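Local coordinates for protein tyrosine phosphatase-like protein (Leishmania major, PDB 3S4O), which dephosphorylates phosphotyrosine in proteins and may act as a virulence factor supporting survival of the parasite inside host macrophages, at residues A[40-54]-A[63-76]. Numbering follows the deposited sequence.
Sequences IKELQHRGVRHLVRV and LVKSRGIDVHSWPF
Strand 48-53 pairs in parallel with strand 70-73, the two joined through helix 62-65 as a beta-alpha-beta unit at the edge of the phosphatase sheet. Backbone bonds alternate from Asp70 N to Arg49 O through Leu51, His72 and Arg53 to Trp74 N, and pairing resumes past the strands, where Phe76 N bonds to Val54 O. On its other side strand 48-53 bonds to strand 111-115.

Polar side chains bridge the two strands. Arg49 and Asp70 form a salt bridge, NH2 to OD2 2.6 Å; two kinks in the chain of Arg49 (chi2 70°, chi3 -84°) turn its guanidinium back toward Asp70, and the same NH2 donates to Gly68 O at 2.9 Å. The guanidinium stands almost perpendicular to the carboxylate, meeting OD2 from above the carboxylate plane, whereas Gly68 O lies in the guanidinium plane. His50 and His72 share one face and meet rim to rim, ND1 of His50 2.9 Å from NE2 of His72 in a hydrogen bond; Glu97 of helix 84-103 takes the other ring nitrogen of His50. On the opposite face, Arg53 reaches out along a straight chain, and its NE donates to Ser73 OG at 2.8 Å, while its NH1 bonds to Tyr59 O.

Apolar side chains fill in between the ends of helices 36-44 and 62-65 and continue along the strands. Ile40 lies against Leu63, Val64 and Arg67, with CD1 3.6 Å from Leu63 CG, CG1 on Val64 CG2 and CG2 against the aliphatic CD of Arg67. Ile69 sends CD1 to Leu43 CB and CG2 to Leu51 CB. Nearer the catalytic end, Val54, whose side chain adjoins the predicted nucleophile Cys116, packs against Phe76 CE1.

At the polar edge of the helical packing, Gln44 NE2 donates in the carbonyl plane to a lone pair of Arg67 O, 3.1 Å away, and a water links the same NE2 to Arg67 NH2.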
# COMPACT_ATOMS: atom_id res chain seq x y z
N ILE A 40 10.61 -12.14 4.13
CA ILE A 40 11.19 -11.61 2.90
C ILE A 40 10.96 -12.58 1.73
O ILE A 40 10.62 -12.15 0.62
CB ILE A 40 12.68 -11.37 3.02
CG1 ILE A 40 12.97 -10.14 3.87
CG2 ILE A 40 13.28 -11.18 1.62
CD1 ILE A 40 14.33 -10.18 4.52
N LYS A 41 11.15 -13.87 1.98
CA LYS A 41 10.90 -14.90 0.96
C LYS A 41 9.46 -14.81 0.46
O LYS A 41 9.21 -14.89 -0.74
CB LYS A 41 11.18 -16.31 1.51
CG LYS A 41 12.45 -16.94 0.94
CD LYS A 41 12.52 -18.45 1.16
CE LYS A 41 13.85 -19.01 0.64
NZ LYS A 41 14.25 -20.29 1.31
N GLU A 42 8.53 -14.66 1.40
CA GLU A 42 7.10 -14.60 1.07
C GLU A 42 6.75 -13.33 0.28
O GLU A 42 5.85 -13.34 -0.54
CB GLU A 42 6.23 -14.72 2.34
CG GLU A 42 6.13 -16.16 2.94
CD GLU A 42 5.76 -17.24 1.91
OE1 GLU A 42 4.56 -17.40 1.61
OE2 GLU A 42 6.68 -17.93 1.41
N LEU A 43 7.48 -12.25 0.54
CA LEU A 43 7.33 -11.03 -0.26
C LEU A 43 7.88 -11.26 -1.68
O LEU A 43 7.26 -10.88 -2.66
CB LEU A 43 8.05 -9.84 0.39
CG LEU A 43 7.55 -9.27 1.73
CD1 LEU A 43 8.45 -8.12 2.12
CD2 LEU A 43 6.10 -8.83 1.67
N GLN A 44 9.06 -11.88 -1.77
CA GLN A 44 9.68 -12.18 -3.06
C GLN A 44 8.79 -13.12 -3.89
O GLN A 44 8.66 -12.95 -5.10
CB GLN A 44 11.04 -12.85 -2.87
CG GLN A 44 12.17 -11.91 -2.47
CD GLN A 44 13.48 -12.67 -2.28
OE1 GLN A 44 13.47 -13.87 -2.02
NE2 GLN A 44 14.59 -11.98 -2.45
N HIS A 45 8.20 -14.10 -3.22
CA HIS A 45 7.31 -15.09 -3.84
C HIS A 45 6.00 -14.50 -4.35
O HIS A 45 5.29 -15.14 -5.11
CB HIS A 45 6.98 -16.22 -2.86
CG HIS A 45 8.05 -17.27 -2.79
ND1 HIS A 45 7.76 -18.60 -2.56
CD2 HIS A 45 9.39 -17.19 -2.91
CE1 HIS A 45 8.89 -19.29 -2.54
NE2 HIS A 45 9.89 -18.45 -2.75
N ARG A 46 5.67 -13.29 -3.89
CA ARG A 46 4.48 -12.57 -4.35
C ARG A 46 4.88 -11.37 -5.22
O ARG A 46 4.06 -10.48 -5.48
CB ARG A 46 3.65 -12.11 -3.16
CG ARG A 46 2.87 -13.23 -2.53
CD ARG A 46 2.33 -12.82 -1.19
NE ARG A 46 1.65 -13.93 -0.53
CZ ARG A 46 2.27 -14.99 -0.00
NH1 ARG A 46 3.60 -15.09 -0.03
NH2 ARG A 46 1.55 -15.95 0.56
N GLY A 47 6.14 -11.36 -5.65
CA GLY A 47 6.63 -10.36 -6.57
C GLY A 47 6.70 -8.94 -6.06
O GLY A 47 6.71 -8.01 -6.85
N VAL A 48 6.80 -8.77 -4.74
CA VAL A 48 6.79 -7.44 -4.17
C VAL A 48 7.98 -6.61 -4.62
O VAL A 48 9.12 -7.01 -4.50
CB VAL A 48 6.71 -7.45 -2.63
CG1 VAL A 48 6.87 -6.02 -2.10
CG2 VAL A 48 5.37 -8.06 -2.17
N ARG A 49 7.67 -5.42 -5.13
CA ARG A 49 8.66 -4.48 -5.64
C ARG A 49 9.01 -3.44 -4.57
O ARG A 49 10.17 -3.08 -4.39
CB ARG A 49 8.08 -3.81 -6.91
CG ARG A 49 8.99 -2.78 -7.60
CD ARG A 49 10.20 -3.42 -8.29
NE ARG A 49 11.31 -3.65 -7.36
CZ ARG A 49 12.17 -2.71 -6.94
NH1 ARG A 49 12.11 -1.46 -7.39
NH2 ARG A 49 13.13 -3.05 -6.08
N HIS A 50 7.98 -2.97 -3.89
CA HIS A 50 8.09 -1.89 -2.91
C HIS A 50 7.43 -2.31 -1.60
O HIS A 50 6.34 -2.87 -1.60
CB HIS A 50 7.39 -0.63 -3.43
CG HIS A 50 8.07 0.01 -4.60
ND1 HIS A 50 9.26 0.70 -4.48
CD2 HIS A 50 7.73 0.06 -5.91
CE1 HIS A 50 9.64 1.13 -5.67
NE2 HIS A 50 8.73 0.76 -6.56
N LEU A 51 8.10 -2.04 -0.49
CA LEU A 51 7.54 -2.27 0.84
C LEU A 51 7.51 -0.95 1.58
O LEU A 51 8.55 -0.31 1.75
CB LEU A 51 8.35 -3.30 1.63
CG LEU A 51 7.75 -3.75 2.98
CD1 LEU A 51 6.37 -4.37 2.86
CD2 LEU A 51 8.70 -4.71 3.68
N VAL A 52 6.31 -0.56 1.99
CA VAL A 52 6.10 0.70 2.70
C VAL A 52 5.73 0.40 4.14
O VAL A 52 4.74 -0.29 4.42
CB VAL A 52 4.98 1.55 2.03
CG1 VAL A 52 4.77 2.88 2.77
CG2 VAL A 52 5.32 1.80 0.57
N ARG A 53 6.54 0.88 5.06
CA ARG A 53 6.17 0.77 6.47
C ARG A 53 5.76 2.12 7.00
O ARG A 53 6.50 3.09 6.91
CB ARG A 53 7.24 0.11 7.33
CG ARG A 53 8.58 0.74 7.31
CD ARG A 53 9.61 -0.23 7.88
NE ARG A 53 10.87 0.45 8.16
CZ ARG A 53 11.83 -0.02 8.96
NH1 ARG A 53 11.69 -1.18 9.59
NH2 ARG A 53 12.93 0.70 9.13
N VAL A 54 4.55 2.16 7.55
CA VAL A 54 3.97 3.40 8.03
C VAL A 54 3.95 3.46 9.57
O VAL A 54 3.35 4.37 10.12
CB VAL A 54 2.55 3.63 7.43
CG1 VAL A 54 2.65 3.88 5.93
CG2 VAL A 54 1.63 2.46 7.70
N LEU A 63 18.09 -5.47 5.66
CA LEU A 63 17.99 -6.89 5.27
C LEU A 63 17.00 -7.11 4.15
O LEU A 63 17.08 -8.12 3.46
CB LEU A 63 17.58 -7.79 6.43
CG LEU A 63 17.48 -9.31 6.11
CD1 LEU A 63 18.61 -9.85 5.19
CD2 LEU A 63 17.42 -10.15 7.39
N VAL A 64 16.03 -6.22 4.03
CA VAL A 64 15.00 -6.33 3.00
C VAL A 64 15.50 -5.68 1.72
O VAL A 64 15.28 -6.20 0.62
CB VAL A 64 13.66 -5.68 3.44
CG1 VAL A 64 12.62 -5.76 2.32
CG2 VAL A 64 13.12 -6.33 4.70
N LYS A 65 16.17 -4.55 1.87
CA LYS A 65 16.73 -3.81 0.73
C LYS A 65 17.73 -4.66 -0.04
O LYS A 65 17.84 -4.54 -1.26
CB LYS A 65 17.43 -2.53 1.20
CG LYS A 65 16.47 -1.38 1.54
CD LYS A 65 17.27 -0.07 1.74
CE LYS A 65 17.26 0.47 3.16
NZ LYS A 65 16.27 -0.11 4.11
N SER A 66 18.44 -5.52 0.67
CA SER A 66 19.52 -6.29 0.08
C SER A 66 18.99 -7.47 -0.73
O SER A 66 19.75 -8.16 -1.39
CB SER A 66 20.50 -6.76 1.16
OG SER A 66 19.99 -7.88 1.86
N ARG A 67 17.69 -7.69 -0.67
CA ARG A 67 17.07 -8.80 -1.39
C ARG A 67 16.14 -8.32 -2.48
O ARG A 67 15.18 -9.00 -2.83
CB ARG A 67 16.37 -9.72 -0.41
CG ARG A 67 17.38 -10.31 0.55
CD ARG A 67 16.85 -11.37 1.44
NE ARG A 67 17.89 -11.90 2.32
CZ ARG A 67 18.82 -12.79 1.95
NH1 ARG A 67 19.73 -13.20 2.83
NH2 ARG A 67 18.86 -13.28 0.71
N GLY A 68 16.45 -7.14 -3.01
CA GLY A 68 15.82 -6.64 -4.21
C GLY A 68 14.50 -5.93 -4.02
O GLY A 68 13.84 -5.60 -5.00
N ILE A 69 14.12 -5.71 -2.76
CA ILE A 69 12.89 -5.00 -2.44
C ILE A 69 13.20 -3.59 -1.93
O ILE A 69 13.99 -3.42 -1.00
CB ILE A 69 12.04 -5.76 -1.41
CG1 ILE A 69 11.54 -7.08 -2.00
CG2 ILE A 69 10.85 -4.93 -0.99
CD1 ILE A 69 11.29 -8.15 -0.96
N ASP A 70 12.59 -2.59 -2.55
CA ASP A 70 12.76 -1.21 -2.12
C ASP A 70 11.91 -1.01 -0.86
O ASP A 70 10.71 -1.32 -0.87
CB ASP A 70 12.33 -0.23 -3.22
CG ASP A 70 13.22 -0.29 -4.48
OD1 ASP A 70 13.04 0.53 -5.41
OD2 ASP A 70 14.11 -1.18 -4.55
N VAL A 71 12.53 -0.54 0.21
CA VAL A 71 11.81 -0.28 1.46
C VAL A 71 11.70 1.22 1.73
O VAL A 71 12.65 1.97 1.57
CB VAL A 71 12.44 -0.97 2.68
CG1 VAL A 71 11.57 -0.75 3.91
CG2 VAL A 71 12.58 -2.45 2.44
N HIS A 72 10.50 1.62 2.13
CA HIS A 72 10.17 3.02 2.34
C HIS A 72 9.62 3.18 3.76
O HIS A 72 8.61 2.58 4.11
CB HIS A 72 9.12 3.48 1.32
CG HIS A 72 9.48 3.21 -0.11
ND1 HIS A 72 10.10 4.15 -0.91
CD2 HIS A 72 9.28 2.13 -0.90
CE1 HIS A 72 10.30 3.64 -2.12
NE2 HIS A 72 9.80 2.41 -2.14
N SER A 73 10.29 3.98 4.57
CA SER A 73 9.92 4.15 5.99
C SER A 73 9.28 5.51 6.19
O SER A 73 9.97 6.50 6.40
CB SER A 73 11.16 4.00 6.90
OG SER A 73 11.78 2.73 6.72
N TRP A 74 7.96 5.55 6.11
CA TRP A 74 7.19 6.79 6.20
C TRP A 74 6.20 6.76 7.37
O TRP A 74 5.01 6.63 7.17
CB TRP A 74 6.39 7.02 4.91
CG TRP A 74 7.21 7.01 3.66
CD1 TRP A 74 8.52 7.31 3.54
CD2 TRP A 74 6.74 6.68 2.36
NE1 TRP A 74 8.91 7.18 2.23
CE2 TRP A 74 7.83 6.80 1.49
CE3 TRP A 74 5.50 6.30 1.84
CZ2 TRP A 74 7.73 6.56 0.12
CZ3 TRP A 74 5.40 6.04 0.50
CH2 TRP A 74 6.51 6.17 -0.35
N PRO A 75 6.69 6.86 8.59
CA PRO A 75 5.78 6.77 9.74
C PRO A 75 4.80 7.93 9.84
O PRO A 75 5.15 9.08 9.58
CB PRO A 75 6.73 6.80 10.94
CG PRO A 75 7.89 7.62 10.48
CD PRO A 75 8.04 7.30 9.00
N PHE A 76 3.56 7.61 10.21
CA PHE A 76 2.63 8.61 10.73
C PHE A 76 1.83 8.03 11.91
O PHE A 76 1.87 6.82 12.17
CB PHE A 76 1.73 9.24 9.63
CG PHE A 76 0.88 8.26 8.83
CD1 PHE A 76 1.42 7.46 7.83
CD2 PHE A 76 -0.48 8.20 9.06
CE1 PHE A 76 0.60 6.60 7.09
CE2 PHE A 76 -1.29 7.36 8.33
CZ PHE A 76 -0.76 6.55 7.35
O HOH W 1 17.08 -13.51 -1.94